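Local coordinates for protein phosphoethanolamine N-methyltransferase 1 (PDB 4KRG) that probably transfers methyl groups from S-adenosylmethionine to phosphoethanolamine, opening the route to phosphocholine in a parasitic nematode, at residues Thr297-Thr302 and Asn324-Glu329; Leu310-His315 and Cys374-Glu379; Leu316-Phe321 and Asp347-Phe352. All blocks are in the same frame, centred on the assembly; numbering follows the deposited sequence.

In the fold
The three contacts lie within residues 297 to 379, away from the substrate and S-adenosylhomocysteine pockets. Contact 1 pairs strands 297-302 and 324-329; contact 2 lays the loop just before helix 314-321 against strand 372-378, and contact 3 sets that helix against the turn before strand 350-354. Their centres are about 7 Å (1 and 2), about 9 Å (1 and 3) and about 12 Å (2 and 3) apart. Along the chain the segments of contact 1 alternate with those of contacts 2 and 3, while contact 3 is nested inside the loop closed by contact 2. The parallel strands run 350-354, 324-329, 297-302, 372-378, consistent with a second Rossmann-like domain of a di-domain methyltransferase.

Contact 1. Residues Thr297-Thr302 and Asn324-Glu329; sequences TAYVFT and NVWNVE. With BOG (octyl beta-D-glucopyranoside), chain E.
Val328 N gives to Val300 O at 2.7 Å, one rung of a five-bond parallel ladder between strands 297-302 and 324-329. In the others Ala298 N gives to Asn324 O, Trp326 N to Ala298 O, Val300 N to Trp326 O (2.7 Å) and Thr302 N to Val328 O, all nearly straight at the hydrogen. The two short strands diverge by only 20°.

Side chains alternate between the two faces, and Val328 shows how one face is filled. Its CB rests 3.9 Å from Phe301 CD1. CG1, placed anti to the backbone N (chi1 -176°), also touches Phe301 CD1. CG2 takes the other direction and reaches the phenol of Tyr299, 3.7 Å from its CE1 and 3.5 Å from its OH. That hydroxyl is hydrogen-bonded to Ser361, so the methyl packs beside an oxygen that already has a partner. Trp326 adds its indole to this face, CD1 meeting Tyr299 CE1 at 4.2 Å, and Trp365 meets the indole edge-to-face. On the other face Val300 CG2 meets Val325 CG1 at 3.6 Å, and both valines lie under helix 314-321.

The ends of the ladder are wetter. Water 1 bridges Thr297 OG1 and, weakly, Asn324 ND2, while the tail of a bound octyl glucoside ends 3.6 Å away, C8' against Asn324 CB. At the far end Glu329 OE2 accepts from water 2 and is also held by Arg304 and Ser338.

The chemistry is thus divided by place: backbone bonds set the register, aromatic rings and Val328 fill one face, and on the other the valines pack under the helix with the Asn327 side chain beside Val300. Both strands belong to the beta-alpha-beta unit completed by helix 314-321, consistent with a Rossmann-like domain.

Contact 2. Residues Leu310-His315 and Cys374-Glu379; sequences LHVNSH and CMVATE
The loop leading into helix 314-321 runs alongside the C-terminal end of strand 372-378, with Leu310 and Val312 turned toward Val376, Thr378 and Glu379. The two chains run in nearly opposite directions here, 168° apart, yet they form no backbone pairing.

Val312 meets Val376 and Thr378. Its CG2 settles between these two residues of the strand, 3.8 Å from Val376 CG1 and 4.0 Å from Thr378 CG2, and Phe283 of helix 280-283 packs against all three side chains. Leu310 meets Thr378 and Glu379: CD2 lies against the aliphatic stem of Glu379, 3.5 Å from its CG, while CD1 slides past Thr378 CG2. Glu379 leaves with CG anti to its carbonyl carbon (chi1 -64°) and runs on extended, which presents the stem to the leucine and carries the carboxylate beyond it to the backbone N atoms of Gln305 and Arg306.

Water 3 supplies the polar link. It accepts a hydrogen bond from Thr378 OG1 and donates to Leu310 O at 2.8 Å and to Glu379 OE1 at 2.7 Å. Both of its hydrogens are therefore spent, and every partner is buried.

Such chemistry implies a seam closed by methyl groups and the aliphatic stem of a glutamate, in which a single ordered water satisfies the loop carbonyl and the threonine hydroxyl and ties both to a carboxylate already held by backbone N-H groups.

Contact 3. Residues Leu316-Phe321 and Asp347-Phe352; sequences LLAEKF and DQRVRF. With BOG (octyl beta-D-glucopyranoside), chain F; BOG (octyl beta-D-glucopyranoside), chain E.
Ala318 O sits over one face of the Arg349 guanidinium, 3.0 Å above its plane and shifted toward the rim. It is 3.3 Å from NH1, but the angle is too poor for a hydrogen bond, so the carbonyl meets the face and the N-H groups are used at the edge. There the Asp347 carboxylate lies side-on: NE gives to OD1 at 2.9 Å and NH2 to OD2 at 2.6 Å, a two-pronged salt bridge using the syn side of both oxygens. Water 4, also in the plane, accepts from NH1 and donates to Glu319 O, so it links the arginine to the helix. The bend at chi3 (-62°) folds the guanidinium back beside its own turn, within reach of the aspartate.

Arg351 presents a second flat group. Its NE and NH2 both give to Gln348 O from opposite faces of that carbonyl, and C8' of an octyl glucoside (chain E) touches Arg351 CG at 3.5 Å, on one face of the more distant guanidinium. Directly across the contact, the Ala318 methyl packs against Val350, CB to CG2 3.6 Å.

Another octyl glucoside (chain F) borders the helix: its O2 donates to Lys320 O at 2.8 Å, and its tail runs along Lys320 and past the side chain of Leu316.

With Ala318 O near the helix's C-terminal end, the nearby positive charge probably suits the partial negative charge of that end. Three bonds from Arg349 hold the carboxylate: two from the guanidinium and one from its backbone N to OD1. That last bond makes an Asx turn, superimposed on a type I beta turn from Asp347 to Val350, and the two turns together form a compact lead-in to strand 350-354 beside the helix that packs on the sheet.

Contact 1. Residues Thr297-Thr302 and Asn324-Glu329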
# COMPACT_ATOMS: atom_id res chain seq x y z
N THR A 297 -7.15 -12.35 -15.52
CA THR A 297 -6.51 -11.76 -14.35
C THR A 297 -6.31 -12.84 -13.28
O THR A 297 -7.26 -13.44 -12.80
CB THR A 297 -7.32 -10.58 -13.77
OG1 THR A 297 -7.48 -9.57 -14.77
CG2 THR A 297 -6.60 -9.98 -12.58
N ALA A 298 -5.05 -13.08 -12.93
CA ALA A 298 -4.71 -14.08 -11.93
C ALA A 298 -4.62 -13.44 -10.54
O ALA A 298 -4.14 -12.32 -10.39
CB ALA A 298 -3.38 -14.73 -12.28
N TYR A 299 -5.08 -14.16 -9.53
CA TYR A 299 -4.91 -13.72 -8.15
C TYR A 299 -3.71 -14.47 -7.59
O TYR A 299 -3.70 -15.69 -7.58
CB TYR A 299 -6.18 -14.02 -7.35
CG TYR A 299 -6.15 -13.58 -5.89
CD1 TYR A 299 -6.36 -12.26 -5.53
CD2 TYR A 299 -5.96 -14.52 -4.88
CE1 TYR A 299 -6.35 -11.87 -4.20
CE2 TYR A 299 -5.95 -14.14 -3.56
CZ TYR A 299 -6.15 -12.82 -3.22
OH TYR A 299 -6.14 -12.46 -1.90
N VAL A 300 -2.70 -13.73 -7.15
CA VAL A 300 -1.49 -14.35 -6.62
C VAL A 300 -1.29 -13.98 -5.15
O VAL A 300 -1.42 -12.82 -4.77
CB VAL A 300 -0.25 -13.97 -7.47
CG1 VAL A 300 1.05 -14.38 -6.76
CG2 VAL A 300 -0.33 -14.61 -8.84
N PHE A 301 -0.99 -14.97 -4.32
CA PHE A 301 -0.86 -14.75 -2.89
C PHE A 301 0.48 -15.32 -2.41
O PHE A 301 0.73 -16.51 -2.54
CB PHE A 301 -2.04 -15.42 -2.16
CG PHE A 301 -1.97 -15.34 -0.65
CD1 PHE A 301 -2.33 -14.18 0.02
CD2 PHE A 301 -1.60 -16.44 0.11
CE1 PHE A 301 -2.28 -14.11 1.39
CE2 PHE A 301 -1.56 -16.38 1.48
CZ PHE A 301 -1.89 -15.21 2.12
N THR A 302 1.35 -14.46 -1.89
CA THR A 302 2.68 -14.89 -1.43
C THR A 302 3.05 -14.29 -0.07
O THR A 302 3.58 -13.19 0.00
CB THR A 302 3.78 -14.57 -2.48
OG1 THR A 302 3.80 -13.16 -2.72
CG2 THR A 302 3.51 -15.28 -3.78
N ASN A 324 -3.06 -10.52 -16.77
CA ASN A 324 -2.85 -9.51 -15.74
C ASN A 324 -2.74 -10.20 -14.39
O ASN A 324 -3.31 -11.28 -14.19
CB ASN A 324 -4.00 -8.51 -15.74
CG ASN A 324 -4.30 -7.96 -17.13
OD1 ASN A 324 -3.39 -7.62 -17.88
ND2 ASN A 324 -5.58 -7.88 -17.47
N VAL A 325 -2.02 -9.61 -13.45
CA VAL A 325 -1.79 -10.26 -12.17
C VAL A 325 -1.96 -9.29 -11.01
O VAL A 325 -1.47 -8.16 -11.07
CB VAL A 325 -0.37 -10.90 -12.10
CG1 VAL A 325 -0.11 -11.49 -10.71
CG2 VAL A 325 -0.17 -11.95 -13.17
N TRP A 326 -2.69 -9.72 -9.98
CA TRP A 326 -2.69 -9.05 -8.69
C TRP A 326 -2.02 -9.97 -7.67
O TRP A 326 -2.50 -11.07 -7.40
CB TRP A 326 -4.12 -8.73 -8.24
CG TRP A 326 -4.14 -8.06 -6.90
CD1 TRP A 326 -4.19 -8.65 -5.68
CD2 TRP A 326 -4.11 -6.64 -6.67
NE1 TRP A 326 -4.19 -7.70 -4.69
CE2 TRP A 326 -4.14 -6.46 -5.26
CE3 TRP A 326 -4.06 -5.52 -7.49
CZ2 TRP A 326 -4.13 -5.19 -4.68
CZ3 TRP A 326 -4.05 -4.27 -6.91
CH2 TRP A 326 -4.09 -4.11 -5.52
N ASN A 327 -0.91 -9.51 -7.11
CA ASN A 327 -0.11 -10.31 -6.20
C ASN A 327 -0.16 -9.67 -4.82
O ASN A 327 0.28 -8.54 -4.63
CB ASN A 327 1.33 -10.37 -6.72
CG ASN A 327 2.25 -11.25 -5.88
OD1 ASN A 327 1.98 -11.59 -4.72
ND2 ASN A 327 3.38 -11.61 -6.46
N VAL A 328 -0.70 -10.42 -3.86
CA VAL A 328 -0.82 -9.98 -2.48
C VAL A 328 0.45 -10.33 -1.71
O VAL A 328 0.91 -11.46 -1.78
CB VAL A 328 -2.00 -10.69 -1.78
CG1 VAL A 328 -2.18 -10.18 -0.36
CG2 VAL A 328 -3.28 -10.52 -2.58
N GLU A 329 1.01 -9.35 -1.00
CA GLU A 329 2.14 -9.57 -0.11
C GLU A 329 1.67 -9.28 1.32
O GLU A 329 0.79 -8.44 1.52
CB GLU A 329 3.31 -8.65 -0.48
CG GLU A 329 3.79 -8.76 -1.94
CD GLU A 329 4.90 -9.78 -2.13
OE1 GLU A 329 5.15 -10.59 -1.22
OE2 GLU A 329 5.55 -9.77 -3.21
C1 BOG E . -12.15 -9.14 -12.67
O1 BOG E . -11.55 -8.21 -11.84
C2 BOG E . -13.59 -8.76 -12.95
O2 BOG E . -14.32 -8.81 -11.73
C3 BOG E . -14.20 -9.71 -13.93
O3 BOG E . -15.56 -9.29 -14.24
C4 BOG E . -13.39 -9.79 -15.19
O4 BOG E . -13.95 -10.77 -16.09
C5 BOG E . -11.95 -10.17 -14.88
O5 BOG E . -11.36 -9.22 -13.92
C6 BOG E . -11.14 -10.16 -16.10
O6 BOG E . -10.35 -11.31 -16.09
C1' BOG E . -10.57 -8.80 -10.98
C2' BOG E . -10.01 -7.67 -10.08
C3' BOG E . -9.44 -6.52 -10.89
C4' BOG E . -8.08 -6.19 -10.80
C5' BOG E . -7.36 -5.62 -12.05
C6' BOG E . -5.93 -5.15 -11.76
C7' BOG E . -4.86 -6.24 -12.01
C8' BOG E . -4.03 -5.93 -13.21
O HOH W 1 -6.88 -6.89 -15.03
O HOH W 2 5.75 -11.99 -5.22

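Contact 2. Residues Leu310-His315 and Cys374-Glu379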
# COMPACT_ATOMS: atom_id res chain seq x y z
N LEU A 310 10.58 -17.59 -1.17
CA LEU A 310 9.44 -18.43 -1.54
C LEU A 310 8.28 -17.54 -1.99
O LEU A 310 7.56 -16.97 -1.16
CB LEU A 310 9.02 -19.33 -0.38
CG LEU A 310 7.87 -20.31 -0.62
CD1 LEU A 310 8.14 -21.15 -1.86
CD2 LEU A 310 7.68 -21.21 0.58
N HIS A 311 8.13 -17.40 -3.30
CA HIS A 311 7.05 -16.60 -3.87
C HIS A 311 6.84 -16.95 -5.34
O HIS A 311 7.50 -17.84 -5.87
CB HIS A 311 7.35 -15.10 -3.71
CG HIS A 311 8.48 -14.60 -4.55
ND1 HIS A 311 8.47 -13.37 -5.17
CD2 HIS A 311 9.66 -15.17 -4.88
CE1 HIS A 311 9.59 -13.19 -5.83
NE2 HIS A 311 10.34 -14.27 -5.68
N VAL A 312 5.91 -16.24 -5.97
CA VAL A 312 5.52 -16.47 -7.35
C VAL A 312 6.11 -15.36 -8.19
O VAL A 312 6.05 -14.19 -7.81
CB VAL A 312 3.98 -16.42 -7.49
CG1 VAL A 312 3.57 -16.48 -8.95
CG2 VAL A 312 3.33 -17.54 -6.70
N ASN A 313 6.70 -15.72 -9.33
CA ASN A 313 7.26 -14.73 -10.24
C ASN A 313 6.14 -14.16 -11.10
O ASN A 313 5.91 -14.61 -12.23
CB ASN A 313 8.34 -15.37 -11.11
CG ASN A 313 9.13 -14.36 -11.91
OD1 ASN A 313 8.72 -13.21 -12.06
ND2 ASN A 313 10.27 -14.80 -12.44
N SER A 314 5.45 -13.17 -10.55
CA SER A 314 4.26 -12.62 -11.18
C SER A 314 4.56 -11.94 -12.51
O SER A 314 3.72 -11.90 -13.41
CB SER A 314 3.54 -11.66 -10.23
OG SER A 314 2.94 -12.38 -9.17
N HIS A 315 5.77 -11.41 -12.65
CA HIS A 315 6.16 -10.81 -13.91
C HIS A 315 6.31 -11.87 -14.99
O HIS A 315 5.85 -11.68 -16.11
CB HIS A 315 7.42 -9.96 -13.76
CG HIS A 315 7.15 -8.58 -13.26
ND1 HIS A 315 7.15 -8.26 -11.92
CD2 HIS A 315 6.82 -7.45 -13.92
CE1 HIS A 315 6.85 -6.98 -11.78
NE2 HIS A 315 6.64 -6.46 -12.98
N CYS A 374 -8.26 -17.19 -11.77
CA CYS A 374 -7.50 -18.30 -11.22
C CYS A 374 -6.71 -17.82 -10.01
O CYS A 374 -6.58 -16.62 -9.78
CB CYS A 374 -6.54 -18.86 -12.27
SG CYS A 374 -5.28 -17.67 -12.76
N MSE A 375 -6.19 -18.77 -9.23
CA MSE A 375 -5.29 -18.45 -8.12
C MSE A 375 -3.98 -19.20 -8.24
O MSE A 375 -3.97 -20.39 -8.54
CB MSE A 375 -5.94 -18.80 -6.78
CG MSE A 375 -4.94 -18.89 -5.64
SE MSE A 375 -5.76 -18.82 -3.87
CE MSE A 375 -6.48 -20.65 -3.83
N VAL A 376 -2.87 -18.50 -8.03
CA VAL A 376 -1.55 -19.12 -7.88
C VAL A 376 -0.99 -18.63 -6.56
O VAL A 376 -0.99 -17.43 -6.30
CB VAL A 376 -0.61 -18.71 -9.02
CG1 VAL A 376 0.75 -19.39 -8.86
CG2 VAL A 376 -1.22 -19.05 -10.38
N ALA A 377 -0.54 -19.54 -5.70
CA ALA A 377 -0.09 -19.13 -4.38
C ALA A 377 1.00 -20.02 -3.81
O ALA A 377 1.07 -21.21 -4.13
CB ALA A 377 -1.26 -19.08 -3.41
N THR A 378 1.83 -19.44 -2.96
CA THR A 378 2.81 -20.18 -2.18
C THR A 378 2.36 -20.12 -0.72
O THR A 378 1.85 -19.09 -0.29
CB THR A 378 4.24 -19.59 -2.34
OG1 THR A 378 4.22 -18.18 -2.09
CG2 THR A 378 4.78 -19.82 -3.76
N GLU A 379 2.51 -21.21 0.02
CA GLU A 379 2.22 -21.24 1.47
C GLU A 379 0.78 -20.92 1.88
O GLU A 379 0.56 -20.41 2.99
CB GLU A 379 3.15 -20.28 2.23
CG GLU A 379 4.60 -20.63 2.20
CD GLU A 379 5.44 -19.64 2.97
OE1 GLU A 379 5.51 -18.46 2.56
OE2 GLU A 379 6.02 -20.03 4.00
O HOH W 3 5.06 -17.37 0.10

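Contact 3. Residues Leu316-Phe321 and Asp347-Phe352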
# COMPACT_ATOMS: atom_id res chain seq x y z
N LEU A 316 6.91 -13.00 -14.64
CA LEU A 316 7.03 -14.10 -15.59
C LEU A 316 5.66 -14.69 -15.91
O LEU A 316 5.38 -15.07 -17.05
CB LEU A 316 7.97 -15.17 -15.05
CG LEU A 316 8.16 -16.37 -15.97
CD1 LEU A 316 8.88 -15.92 -17.24
CD2 LEU A 316 8.95 -17.45 -15.27
N LEU A 317 4.80 -14.75 -14.90
CA LEU A 317 3.44 -15.21 -15.10
C LEU A 317 2.74 -14.36 -16.16
O LEU A 317 2.28 -14.87 -17.17
CB LEU A 317 2.66 -15.16 -13.79
CG LEU A 317 1.32 -15.88 -13.81
CD1 LEU A 317 1.53 -17.35 -14.08
CD2 LEU A 317 0.61 -15.70 -12.48
N ALA A 318 2.70 -13.05 -15.93
CA ALA A 318 2.09 -12.13 -16.88
C ALA A 318 2.71 -12.21 -18.27
O ALA A 318 2.02 -12.09 -19.28
CB ALA A 318 2.16 -10.71 -16.36
N GLU A 319 4.02 -12.39 -18.33
CA GLU A 319 4.71 -12.45 -19.62
C GLU A 319 4.34 -13.71 -20.39
O GLU A 319 3.94 -13.64 -21.55
CB GLU A 319 6.23 -12.39 -19.45
CG GLU A 319 6.95 -12.51 -20.79
CD GLU A 319 8.45 -12.62 -20.65
OE1 GLU A 319 8.93 -13.07 -19.59
OE2 GLU A 319 9.16 -12.27 -21.62
N LYS A 320 4.48 -14.86 -19.74
CA LYS A 320 4.31 -16.14 -20.41
C LYS A 320 2.86 -16.46 -20.76
O LYS A 320 2.60 -17.15 -21.74
CB LYS A 320 4.91 -17.27 -19.57
CG LYS A 320 6.43 -17.28 -19.53
CD LYS A 320 7.03 -17.55 -20.91
CE LYS A 320 8.54 -17.62 -20.85
NZ LYS A 320 9.15 -17.54 -22.20
N PHE A 321 1.92 -15.97 -19.96
CA PHE A 321 0.52 -16.29 -20.22
C PHE A 321 -0.31 -15.11 -20.71
O PHE A 321 -1.53 -15.22 -20.85
CB PHE A 321 -0.12 -16.97 -19.01
CG PHE A 321 0.52 -18.30 -18.68
CD1 PHE A 321 0.29 -19.41 -19.48
CD2 PHE A 321 1.37 -18.42 -17.59
CE1 PHE A 321 0.88 -20.63 -19.18
CE2 PHE A 321 1.97 -19.63 -17.29
CZ PHE A 321 1.72 -20.74 -18.09
N ASP A 347 5.77 -3.34 -16.60
CA ASP A 347 4.70 -4.13 -17.19
C ASP A 347 3.43 -3.80 -16.43
O ASP A 347 3.24 -4.26 -15.29
CB ASP A 347 5.00 -5.63 -17.09
CG ASP A 347 3.98 -6.49 -17.83
OD1 ASP A 347 2.85 -6.01 -18.06
OD2 ASP A 347 4.30 -7.64 -18.18
N GLN A 348 2.55 -3.02 -17.05
CA GLN A 348 1.38 -2.48 -16.38
C GLN A 348 0.36 -3.56 -16.01
O GLN A 348 -0.56 -3.32 -15.23
CB GLN A 348 0.72 -1.39 -17.24
CG GLN A 348 0.13 -1.89 -18.55
CD GLN A 348 -1.30 -2.40 -18.40
OE1 GLN A 348 -2.08 -1.89 -17.61
NE2 GLN A 348 -1.63 -3.43 -19.18
N ARG A 349 0.54 -4.75 -16.56
CA ARG A 349 -0.36 -5.86 -16.27
C ARG A 349 -0.15 -6.42 -14.87
O ARG A 349 -1.00 -7.15 -14.36
CB ARG A 349 -0.17 -6.97 -17.30
CG ARG A 349 -0.46 -6.56 -18.73
CD ARG A 349 -0.08 -7.67 -19.68
NE ARG A 349 1.35 -7.94 -19.61
CZ ARG A 349 1.99 -8.84 -20.34
NH1 ARG A 349 1.34 -9.58 -21.24
NH2 ARG A 349 3.30 -9.00 -20.18
N VAL A 350 0.99 -6.09 -14.25
CA VAL A 350 1.35 -6.67 -12.96
C VAL A 350 1.14 -5.65 -11.85
O VAL A 350 1.64 -4.52 -11.93
CB VAL A 350 2.82 -7.15 -12.92
CG1 VAL A 350 3.17 -7.70 -11.55
CG2 VAL A 350 3.05 -8.21 -13.97
N ARG A 351 0.38 -6.03 -10.82
CA ARG A 351 0.06 -5.14 -9.71
C ARG A 351 0.30 -5.85 -8.39
O ARG A 351 0.16 -7.07 -8.31
CB ARG A 351 -1.40 -4.68 -9.79
CG ARG A 351 -1.84 -4.16 -11.14
CD ARG A 351 -1.25 -2.82 -11.47
NE ARG A 351 -1.51 -2.43 -12.86
CZ ARG A 351 -2.55 -1.71 -13.26
NH1 ARG A 351 -3.45 -1.28 -12.38
NH2 ARG A 351 -2.68 -1.41 -14.54
N PHE A 352 0.66 -5.10 -7.36
CA PHE A 352 0.85 -5.67 -6.03
C PHE A 352 0.03 -4.88 -5.03
O PHE A 352 -0.27 -3.71 -5.24
CB PHE A 352 2.33 -5.61 -5.61
CG PHE A 352 3.24 -6.40 -6.49
CD1 PHE A 352 3.58 -7.71 -6.17
CD2 PHE A 352 3.75 -5.84 -7.66
CE1 PHE A 352 4.42 -8.45 -7.00
CE2 PHE A 352 4.58 -6.57 -8.49
CZ PHE A 352 4.92 -7.88 -8.16
C1 BOG F . 3.74 -20.66 -21.96
O1 BOG F . 4.98 -21.01 -21.44
C2 BOG F . 3.94 -19.93 -23.27
O2 BOG F . 4.61 -18.70 -23.02
C3 BOG F . 2.65 -19.67 -23.98
O3 BOG F . 2.95 -19.10 -25.29
C4 BOG F . 1.83 -20.91 -24.14
O4 BOG F . 0.53 -20.57 -24.67
C5 BOG F . 1.63 -21.63 -22.82
O5 BOG F . 2.91 -21.89 -22.12
C6 BOG F . 0.97 -22.91 -23.09
O6 BOG F . -0.23 -22.96 -22.38
C1' BOG F . 5.09 -20.79 -20.03
C2' BOG F . 6.56 -21.03 -19.55
C3' BOG F . 6.65 -21.06 -18.02
C4' BOG F . 6.05 -20.05 -17.26
C5' BOG F . 5.46 -20.34 -15.85
C6' BOG F . 5.93 -19.32 -14.80
C7' BOG F . 5.29 -19.50 -13.41
C8' BOG F . 5.19 -18.22 -12.65
C1 BOG E . -12.15 -9.14 -12.67
O1 BOG E . -11.55 -8.21 -11.84
C2 BOG E . -13.59 -8.76 -12.95
O2 BOG E . -14.32 -8.81 -11.73
C3 BOG E . -14.20 -9.71 -13.93
O3 BOG E . -15.56 -9.29 -14.24
C4 BOG E . -13.39 -9.79 -15.19
O4 BOG E . -13.95 -10.77 -16.09
C5 BOG E . -11.95 -10.17 -14.88
O5 BOG E . -11.36 -9.22 -13.92
C6 BOG E . -11.14 -10.16 -16.10
O6 BOG E . -10.35 -11.31 -16.09
C1' BOG E . -10.57 -8.80 -10.98
C2' BOG E . -10.01 -7.67 -10.08
C3' BOG E . -9.44 -6.52 -10.89
C4' BOG E . -8.08 -6.19 -10.80
C5' BOG E . -7.36 -5.62 -12.05
C6' BOG E . -5.93 -5.15 -11.76
C7' BOG E . -4.86 -6.24 -12.01
C8' BOG E . -4.03 -5.93 -13.21
O HOH W 4 3.24 -11.28 -22.92